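Local coordinates for protein N-terminal cyanobactin protease (Planktothrix agardhii NIES-596, PDB 4H6W) that probably acts, through this subtilisin-like domain of a longer protein, as a serine endopeptidase in the maturation of prenylagaramide cyanobactins, at residues R18-I23 with L240-G245; R109-A114 with T137-A142; K185-S190 with P204-L209. All blocks are in the same frame, centred on the assembly; numbering follows the deposited sequence.

In the fold
All three contacts lie in the subtilase domain, at separate places around its parallel sheet. Interaction 2 is the buried one: two helices, 104-116 and 137-148, meet mainly through aliphatic side chains. Interactions 1 and 3 are partly buried, and each adds an exposed lysine, touching with its charged end in interaction 1 and its aliphatic chain in interaction 3. Interaction 1 ties the loop just before strand 24-28 to the end of helix 223-243, far along the sequence; interaction 3 joins two loops near the predicted catalytic serine, an aromatic edge meeting a backbone carbonyl. Ile111 of interaction 2 packs on Leu28 of strand 24-28, whereas interaction 3 lies across the chain's centre from both.

Interaction 1 of 3, residues R18-I23 with L240-G245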
loop_
_atom_site.group_PDB
_atom_site.type_symbol
_atom_site.label_atom_id
_atom_site.label_comp_id
_atom_site.label_asym_id
_atom_site.label_seq_id
_atom_site.Cartn_x
_atom_site.Cartn_y
_atom_site.Cartn_z
ATOM N N ARG A 18 -5.544 -15.916 3.672
ATOM C CA ARG A 18 -4.754 -15.367 2.558
ATOM C C ARG A 18 -5.621 -14.412 1.748
ATOM O O ARG A 18 -5.370 -14.153 0.563
ATOM C CB ARG A 18 -4.205 -16.471 1.659
ATOM C CG ARG A 18 -3.108 -17.283 2.305
ATOM C CD ARG A 18 -2.661 -18.411 1.400
ATOM N NE ARG A 18 -1.979 -19.473 2.140
ATOM C CZ ARG A 18 -2.592 -20.374 2.909
ATOM N NH1 ARG A 18 -3.917 -20.352 3.055
ATOM N NH2 ARG A 18 -1.880 -21.300 3.542
ATOM N N GLY A 19 -6.644 -13.885 2.410
ATOM C CA GLY A 19 -7.561 -12.967 1.778
ATOM C C GLY A 19 -8.958 -13.533 1.692
ATOM O O GLY A 19 -9.149 -14.745 1.675
ATOM N N ASP A 20 -9.925 -12.627 1.629
ATOM C CA ASP A 20 -11.331 -12.939 1.509
ATOM C C ASP A 20 -11.866 -12.114 0.348
ATOM O O ASP A 20 -11.709 -10.900 0.338
ATOM C CB ASP A 20 -12.051 -12.555 2.807
ATOM C CG ASP A 20 -13.500 -12.989 2.839
ATOM O OD1 ASP A 20 -13.921 -13.521 3.882
ATOM O OD2 ASP A 20 -14.236 -12.788 1.849
ATOM N N PRO A 21 -12.504 -12.774 -0.634
ATOM C CA PRO A 21 -13.103 -12.140 -1.818
ATOM C C PRO A 21 -14.010 -10.961 -1.474
ATOM O O PRO A 21 -14.240 -10.104 -2.317
ATOM C CB PRO A 21 -13.963 -13.256 -2.420
ATOM C CG PRO A 21 -13.333 -14.517 -1.955
ATOM C CD PRO A 21 -12.693 -14.238 -0.626
ATOM N N LYS A 22 -14.546 -10.931 -0.257
ATOM C CA LYS A 22 -15.414 -9.827 0.168
ATOM C C LYS A 22 -14.626 -8.545 0.422
ATOM O O LYS A 22 -15.210 -7.503 0.705
ATOM C CB LYS A 22 -16.216 -10.198 1.421
ATOM C CG LYS A 22 -17.067 -11.453 1.291
ATOM C CD LYS A 22 -18.050 -11.529 2.447
ATOM C CE LYS A 22 -18.283 -12.956 2.905
ATOM N NZ LYS A 22 -18.569 -12.966 4.369
ATOM N N ILE A 23 -13.302 -8.634 0.330
ATOM C CA ILE A 23 -12.435 -7.503 0.580
ATOM C C ILE A 23 -11.765 -7.076 -0.709
ATOM O O ILE A 23 -11.071 -7.865 -1.357
ATOM C CB ILE A 23 -11.395 -7.807 1.683
ATOM C CG1 ILE A 23 -12.092 -7.973 3.036
ATOM C CG2 ILE A 23 -10.323 -6.727 1.752
ATOM C CD1 ILE A 23 -13.046 -6.848 3.399
ATOM N N LEU A 240 -9.396 -11.103 8.262
ATOM C CA LEU A 240 -9.314 -11.708 9.583
ATOM C C LEU A 240 -10.495 -11.282 10.481
ATOM O O LEU A 240 -11.038 -12.096 11.244
ATOM C CB LEU A 240 -7.970 -11.364 10.216
ATOM C CG LEU A 240 -7.696 -11.891 11.624
ATOM C CD1 LEU A 240 -7.608 -13.411 11.620
ATOM C CD2 LEU A 240 -6.415 -11.282 12.183
ATOM N N GLN A 241 -10.907 -10.024 10.363
ATOM C CA GLN A 241 -12.110 -9.541 11.048
ATOM C C GLN A 241 -13.363 -10.294 10.592
ATOM O O GLN A 241 -14.205 -10.660 11.425
ATOM C CB GLN A 241 -12.302 -8.036 10.843
ATOM C CG GLN A 241 -11.203 -7.161 11.431
ATOM C CD GLN A 241 -11.539 -5.675 11.346
ATOM O OE1 GLN A 241 -11.714 -5.130 10.257
ATOM N NE2 GLN A 241 -11.647 -5.018 12.498
ATOM N N ILE A 242 -13.498 -10.511 9.278
ATOM C CA ILE A 242 -14.627 -11.289 8.747
ATOM C C ILE A 242 -14.579 -12.695 9.346
ATOM O O ILE A 242 -15.572 -13.187 9.879
ATOM C CB ILE A 242 -14.625 -11.429 7.205
ATOM C CG1 ILE A 242 -14.285 -10.104 6.498
ATOM C CG2 ILE A 242 -15.940 -12.033 6.731
ATOM C CD1 ILE A 242 -15.433 -9.359 5.857
ATOM N N LYS A 243 -13.406 -13.322 9.278
ATOM C CA LYS A 243 -13.211 -14.667 9.821
ATOM C C LYS A 243 -13.710 -14.775 11.266
ATOM O O LYS A 243 -14.254 -15.810 11.677
ATOM C CB LYS A 243 -11.742 -15.063 9.737
ATOM C CG LYS A 243 -11.463 -16.533 9.980
ATOM C CD LYS A 243 -9.964 -16.741 10.153
ATOM C CE LYS A 243 -9.609 -18.204 10.345
ATOM N NZ LYS A 243 -9.872 -18.946 9.093
ATOM N N ARG A 244 -13.530 -13.700 12.027
ATOM C CA ARG A 244 -13.909 -13.705 13.431
ATOM C C ARG A 244 -15.317 -13.188 13.698
ATOM O O ARG A 244 -15.693 -13.004 14.851
ATOM C CB ARG A 244 -12.892 -12.929 14.250
ATOM C CG ARG A 244 -11.586 -13.668 14.443
ATOM C CD ARG A 244 -10.523 -12.677 14.863
ATOM N NE ARG A 244 -11.034 -11.705 15.834
ATOM C CZ ARG A 244 -10.958 -11.847 17.157
ATOM N NH1 ARG A 244 -10.386 -12.928 17.681
ATOM N NH2 ARG A 244 -11.456 -10.905 17.958
ATOM N N GLY A 245 -16.095 -12.962 12.642
ATOM C CA GLY A 245 -17.457 -12.468 12.785
ATOM C C GLY A 245 -17.521 -11.009 13.204
ATOM O O GLY A 245 -18.551 -10.541 13.686
#
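Ile242, near the C-terminal end of helix 223-243, meets Ile23, Asp20 and Lys22 of the loop that leads into strand 24-28. The inner part is aliphatic: Ile23 CD1 lies 4.2 Å from Ile242 CD1, and Ile23, itself buried, continues inward onto Ala235 and Leu238 of the same long helix. The other branch of Ile242 serves the outer side. Its CG2, anti to the backbone N, is 3.8 Å from Asp20 OD1, and the Asp20 and Ile242 side chains cross at about a right angle. From the solvent side the exposed Lys22 reaches over, its chain bent at chi3 (-144°) and chi4, and brings NZ to 3.7 Å from Ile242 CG2.

The loop holds its own shape. Asp20 OD2 accepts from Lys22 N at 2.8 Å, an Asx turn, and a type I turn closes with Ile23 N bonded to Asp20 O. On the helix side, a Schellman motif with Gly245 at C-prime ends the helix just beyond Ile242. The contact therefore relies on apolar burial inside, while outside the charged ends of Asp20 and Lys22 lie against a methyl without a directed bond to it; directed bonds fix each partner separately.

Interaction 2 of 3, residues R109-A114 with T137-A142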
loop_
_atom_site.group_PDB
_atom_site.type_symbol
_atom_site.label_atom_id
_atom_site.label_comp_id
_atom_site.label_asym_id
_atom_site.label_seq_id
_atom_site.Cartn_x
_atom_site.Cartn_y
_atom_site.Cartn_z
ATOM N N ARG A 109 -10.196 11.424 -9.572
ATOM C CA ARG A 109 -11.229 10.721 -10.331
ATOM C C ARG A 109 -11.105 9.219 -10.122
ATOM O O ARG A 109 -12.107 8.525 -9.948
ATOM C CB ARG A 109 -11.149 11.034 -11.827
ATOM C CG ARG A 109 -11.659 12.407 -12.237
ATOM C CD ARG A 109 -12.259 12.332 -13.629
ATOM N NE ARG A 109 -12.358 13.642 -14.267
ATOM C CZ ARG A 109 -11.400 14.194 -15.013
ATOM N NH1 ARG A 109 -10.249 13.558 -15.221
ATOM N NH2 ARG A 109 -11.596 15.392 -15.554
ATOM N N ALA A 110 -9.870 8.718 -10.127
ATOM C CA ALA A 110 -9.634 7.303 -9.939
ATOM C C ALA A 110 -10.081 6.883 -8.533
ATOM O O ALA A 110 -10.779 5.872 -8.374
ATOM C CB ALA A 110 -8.179 6.963 -10.196
ATOM N N ILE A 111 -9.718 7.673 -7.523
ATOM C CA ILE A 111 -10.146 7.369 -6.153
ATOM C C ILE A 111 -11.672 7.307 -6.101
ATOM O O ILE A 111 -12.238 6.333 -5.606
ATOM C CB ILE A 111 -9.601 8.377 -5.114
ATOM C CG1 ILE A 111 -8.083 8.334 -5.081
ATOM C CG2 ILE A 111 -10.130 8.064 -3.722
ATOM C CD1 ILE A 111 -7.460 9.547 -4.440
ATOM N N GLU A 112 -12.325 8.329 -6.654
ATOM C CA GLU A 112 -13.783 8.376 -6.697
ATOM C C GLU A 112 -14.357 7.103 -7.322
ATOM O O GLU A 112 -15.330 6.533 -6.825
ATOM C CB GLU A 112 -14.280 9.619 -7.435
ATOM C CG GLU A 112 -15.806 9.760 -7.443
ATOM C CD GLU A 112 -16.291 10.977 -8.224
ATOM O OE1 GLU A 112 -16.061 11.032 -9.456
ATOM O OE2 GLU A 112 -16.908 11.877 -7.607
ATOM N N GLN A 113 -13.733 6.654 -8.399
ATOM C CA GLN A 113 -14.202 5.465 -9.091
ATOM C C GLN A 113 -13.960 4.202 -8.258
ATOM O O GLN A 113 -14.844 3.330 -8.169
ATOM C CB GLN A 113 -13.563 5.349 -10.468
ATOM C CG GLN A 113 -14.312 4.396 -11.374
ATOM C CD GLN A 113 -13.710 4.303 -12.761
ATOM O OE1 GLN A 113 -12.566 4.722 -12.983
ATOM N NE2 GLN A 113 -14.483 3.750 -13.713
ATOM N N ALA A 114 -12.782 4.125 -7.631
ATOM C CA ALA A 114 -12.447 3.014 -6.739
ATOM C C ALA A 114 -13.478 2.898 -5.623
ATOM O O ALA A 114 -13.944 1.801 -5.314
ATOM C CB ALA A 114 -11.052 3.182 -6.163
ATOM N N THR A 137 -8.096 20.905 -4.502
ATOM C CA THR A 137 -9.265 20.655 -3.661
ATOM C C THR A 137 -10.069 19.410 -4.058
ATOM O O THR A 137 -10.740 18.815 -3.207
ATOM C CB THR A 137 -10.185 21.901 -3.467
ATOM O OG1 THR A 137 -11.255 21.902 -4.422
ATOM C CG2 THR A 137 -9.402 23.187 -3.559
ATOM N N TRP A 138 -9.999 19.010 -5.332
ATOM C CA TRP A 138 -10.680 17.790 -5.775
ATOM C C TRP A 138 -10.026 16.538 -5.191
ATOM O O TRP A 138 -10.703 15.555 -4.877
ATOM C CB TRP A 138 -10.811 17.704 -7.302
ATOM C CG TRP A 138 -11.931 18.561 -7.829
ATOM C CD1 TRP A 138 -11.819 19.657 -8.651
ATOM C CD2 TRP A 138 -13.332 18.422 -7.539
ATOM N NE1 TRP A 138 -13.064 20.192 -8.896
ATOM C CE2 TRP A 138 -14.008 19.458 -8.228
ATOM C CE3 TRP A 138 -14.081 17.520 -6.768
ATOM C CZ2 TRP A 138 -15.397 19.615 -8.172
ATOM C CZ3 TRP A 138 -15.462 17.676 -6.712
ATOM C CH2 TRP A 138 -16.105 18.717 -7.410
ATOM N N LEU A 139 -8.711 16.591 -5.017
ATOM C CA LEU A 139 -8.011 15.528 -4.320
ATOM C C LEU A 139 -8.449 15.475 -2.863
ATOM O O LEU A 139 -8.754 14.394 -2.353
ATOM C CB LEU A 139 -6.494 15.690 -4.432
ATOM C CG LEU A 139 -5.665 14.510 -3.905
ATOM C CD1 LEU A 139 -6.097 13.188 -4.542
ATOM C CD2 LEU A 139 -4.171 14.761 -4.119
ATOM N N GLU A 140 -8.491 16.635 -2.204
ATOM C CA GLU A 140 -8.928 16.720 -0.805
ATOM C C GLU A 140 -10.321 16.115 -0.592
ATOM O O GLU A 140 -10.536 15.402 0.382
ATOM C CB GLU A 140 -8.901 18.160 -0.308
ATOM C CG GLU A 140 -7.519 18.793 -0.289
ATOM C CD GLU A 140 -7.548 20.224 0.235
ATOM O OE1 GLU A 140 -8.482 20.985 -0.124
ATOM O OE2 GLU A 140 -6.639 20.593 1.008
ATOM N N LYS A 141 -11.237 16.404 -1.523
ATOM C CA LYS A 141 -12.590 15.851 -1.555
ATOM C C LYS A 141 -12.628 14.342 -1.787
ATOM O O LYS A 141 -13.502 13.654 -1.263
ATOM C CB LYS A 141 -13.428 16.540 -2.643
ATOM C CG LYS A 141 -13.729 18.010 -2.382
ATOM C CD LYS A 141 -15.031 18.431 -3.040
ATOM C CE LYS A 141 -15.156 19.947 -3.108
ATOM N NZ LYS A 141 -15.669 20.560 -1.849
ATOM N N ALA A 142 -11.707 13.837 -2.600
ATOM C CA ALA A 142 -11.574 12.390 -2.818
ATOM C C ALA A 142 -11.232 11.665 -1.506
ATOM O O ALA A 142 -11.819 10.630 -1.188
ATOM C CB ALA A 142 -10.523 12.104 -3.887
#
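Ile111 is the pivot of this helix-to-helix contact, meeting Leu139 and Ala142 one helical turn apart on the neighbouring helix. Its terminal CD1 touches both: Leu139 CD1 stands 3.9 Å away and Ala142 CB 4.0 Å. The chain gets there because CG1 sits beside the backbone N (chi1 -62°) and the rest runs on extended at chi2 (162°). The second branch, CG2, points instead to the backbone of the other helix and lies 4.0 Å from Ala142 O. The methyl of Ala142 faces Ile111 directly and also meets its CB, a close approach made possible by the small side chain. Leu139 starts off to one side, but with CG anti to its N (chi1 -171°) it swings CD1 back toward Ile111, the two side chains crossing at about a right angle.

The next shell steadies this trio. Leu139 also packs on Gln104 and Leu107 and Ala142 on Ser108, all of helix 104-116, while Ile111 reaches Cys146 a turn further along helix 137-148. Beneath, Ile111 rests on Leu28 of strand 24-28, and Ala110 and Ala114 touch the same strand; the side chain of Ile111 is about 12 Å from that of Asp29, the predicted charge-relay aspartate. Strand 121-124 of the parallel sheet links the two helices in sequence, so the contact joins successive crossover helices of the subtilase fold. Its chemistry is wholly van der Waals, with shape rather than polarity setting how the two helices fit.

Interaction 3 of 3, residues K185-S190 with P204-L209; sequences KPVDFS and PGKDIL
Near the predicted charge-relay serine of this subtilase domain, the loop between strand 175-180 and helix 194-199 leans on the residues that follow strand 200-204, where Phe189 meets Gly205 and Val187 meets Lys206. The phenyl ring presents its edge: CZ lies 3.9 Å from Gly205 O, which stands near the ring plane, a van der Waals approach of an aromatic edge to a carbonyl oxygen. Phe189 reaches this place with CG set between its backbone N and carbonyl carbon (chi1 58°). Within the same loop, Val187 CG2 sits 3.3 Å above the plane of the Phe189 ring, offset toward its rim. The other methyl of Val187 turns to the partner segment, CG1 lying 4.2 Å from Lys206 CD. The exposed lysine bends at chi2 (93°) and then runs on extended, so it is the aliphatic part of its chain that passes the valine.

The backbone of Gly205 is hydrogen-bonded to Met180 and to Gly222, just ahead of helix 223-243, and that of Phe189 to Gly161. Beyond Lys206, Asp207 and Ile208 form a G1 beta bulge opposite Leu220 in the hairpin of strands 208-211 and 217-220. The side chain of Phe189 is about 8 Å from that of Ser224 and rests on Ala179, placing the contact between strand 175-180, the small hairpin and the start of helix 223-243.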
loop_
_atom_site.group_PDB
_atom_site.type_symbol
_atom_site.label_atom_id
_atom_site.label_comp_id
_atom_site.label_asym_id
_atom_site.label_seq_id
_atom_site.Cartn_x
_atom_site.Cartn_y
_atom_site.Cartn_z
ATOM N N LYS A 185 16.190 -1.023 9.024
ATOM C CA LYS A 185 16.629 0.363 9.100
ATOM C C LYS A 185 16.153 1.170 7.899
ATOM O O LYS A 185 16.024 0.625 6.795
ATOM C CB LYS A 185 18.141 0.489 9.358
ATOM C CG LYS A 185 19.065 -0.324 8.469
ATOM C CD LYS A 185 20.331 0.466 8.139
ATOM C CE LYS A 185 20.053 1.583 7.123
ATOM N NZ LYS A 185 21.162 2.569 6.956
ATOM N N PRO A 186 15.850 2.467 8.117
ATOM C CA PRO A 186 15.314 3.282 7.026
ATOM C C PRO A 186 16.352 3.498 5.938
ATOM O O PRO A 186 17.549 3.600 6.218
ATOM C CB PRO A 186 14.960 4.609 7.708
ATOM C CG PRO A 186 15.831 4.666 8.922
ATOM C CD PRO A 186 16.020 3.244 9.361
ATOM N N VAL A 187 15.885 3.546 4.699
ATOM C CA VAL A 187 16.765 3.723 3.561
ATOM C C VAL A 187 16.928 5.216 3.287
ATOM O O VAL A 187 16.104 6.020 3.725
ATOM C CB VAL A 187 16.225 2.968 2.342
ATOM C CG1 VAL A 187 16.240 1.473 2.616
ATOM C CG2 VAL A 187 14.815 3.427 2.035
ATOM N N ASP A 188 17.995 5.589 2.586
ATOM C CA ASP A 188 18.269 6.998 2.306
ATOM C C ASP A 188 17.162 7.685 1.515
ATOM O O ASP A 188 16.794 8.816 1.827
ATOM C CB ASP A 188 19.589 7.149 1.543
ATOM C CG ASP A 188 20.801 7.188 2.456
ATOM O OD1 ASP A 188 20.638 7.121 3.700
ATOM O OD2 ASP A 188 21.925 7.298 1.915
ATOM N N PHE A 189 16.640 7.003 0.494
ATOM C CA PHE A 189 15.731 7.627 -0.459
ATOM C C PHE A 189 14.343 7.962 0.091
ATOM O O PHE A 189 13.676 8.842 -0.432
ATOM C CB PHE A 189 15.620 6.800 -1.748
ATOM C CG PHE A 189 15.158 5.380 -1.540
ATOM C CD1 PHE A 189 13.802 5.087 -1.380
ATOM C CD2 PHE A 189 16.073 4.328 -1.546
ATOM C CE1 PHE A 189 13.375 3.777 -1.197
ATOM C CE2 PHE A 189 15.651 3.016 -1.368
ATOM C CZ PHE A 189 14.298 2.738 -1.189
ATOM N N SER A 190 13.931 7.280 1.156
ATOM C CA SER A 190 12.563 7.360 1.684
ATOM C C SER A 190 12.251 8.731 2.292
ATOM O O SER A 190 12.942 9.166 3.209
ATOM C CB SER A 190 12.368 6.252 2.725
ATOM O OG SER A 190 11.006 5.886 2.851
ATOM N N PRO A 204 8.976 -3.097 4.251
ATOM C CA PRO A 204 10.089 -3.499 3.375
ATOM C C PRO A 204 9.987 -2.856 2.001
ATOM O O PRO A 204 8.929 -2.908 1.362
ATOM C CB PRO A 204 9.917 -5.018 3.276
ATOM C CG PRO A 204 9.302 -5.389 4.589
ATOM C CD PRO A 204 8.334 -4.269 4.887
ATOM N N GLY A 205 11.075 -2.249 1.550
ATOM C CA GLY A 205 11.068 -1.544 0.273
ATOM C C GLY A 205 12.375 -1.627 -0.493
ATOM O O GLY A 205 12.627 -0.833 -1.410
ATOM N N LYS A 206 13.192 -2.604 -0.123
ATOM C CA LYS A 206 14.459 -2.852 -0.784
ATOM C C LYS A 206 14.388 -4.212 -1.485
ATOM O O LYS A 206 14.093 -5.231 -0.848
ATOM C CB LYS A 206 15.573 -2.842 0.262
ATOM C CG LYS A 206 16.981 -2.752 -0.281
ATOM C CD LYS A 206 17.450 -1.309 -0.356
ATOM C CE LYS A 206 18.970 -1.246 -0.371
ATOM N NZ LYS A 206 19.418 0.162 -0.559
ATOM N N ASP A 207 14.633 -4.227 -2.795
ATOM C CA ASP A 207 14.709 -5.486 -3.564
ATOM C C ASP A 207 13.487 -6.388 -3.414
ATOM O O ASP A 207 13.615 -7.593 -3.172
ATOM C CB ASP A 207 15.974 -6.266 -3.196
ATOM C CG ASP A 207 17.225 -5.427 -3.330
ATOM O OD1 ASP A 207 17.468 -4.873 -4.430
ATOM O OD2 ASP A 207 17.953 -5.314 -2.325
ATOM N N ILE A 208 12.308 -5.797 -3.550
ATOM C CA ILE A 208 11.068 -6.547 -3.477
ATOM C C ILE A 208 10.825 -7.227 -4.824
ATOM O O ILE A 208 10.877 -6.580 -5.883
ATOM C CB ILE A 208 9.865 -5.643 -3.087
ATOM C CG1 ILE A 208 10.210 -4.715 -1.889
ATOM C CG2 ILE A 208 8.619 -6.474 -2.829
ATOM C CD1 ILE A 208 10.764 -5.387 -0.641
ATOM N N LEU A 209 10.598 -8.540 -4.770
ATOM C CA LEU A 209 10.239 -9.318 -5.948
ATOM C C LEU A 209 8.828 -8.971 -6.419
ATOM O O LEU A 209 7.898 -8.843 -5.612
ATOM C CB LEU A 209 10.338 -10.817 -5.652
ATOM C CG LEU A 209 10.267 -11.854 -6.794
ATOM C CD1 LEU A 209 11.500 -11.807 -7.699
ATOM C CD2 LEU A 209 10.069 -13.268 -6.235
#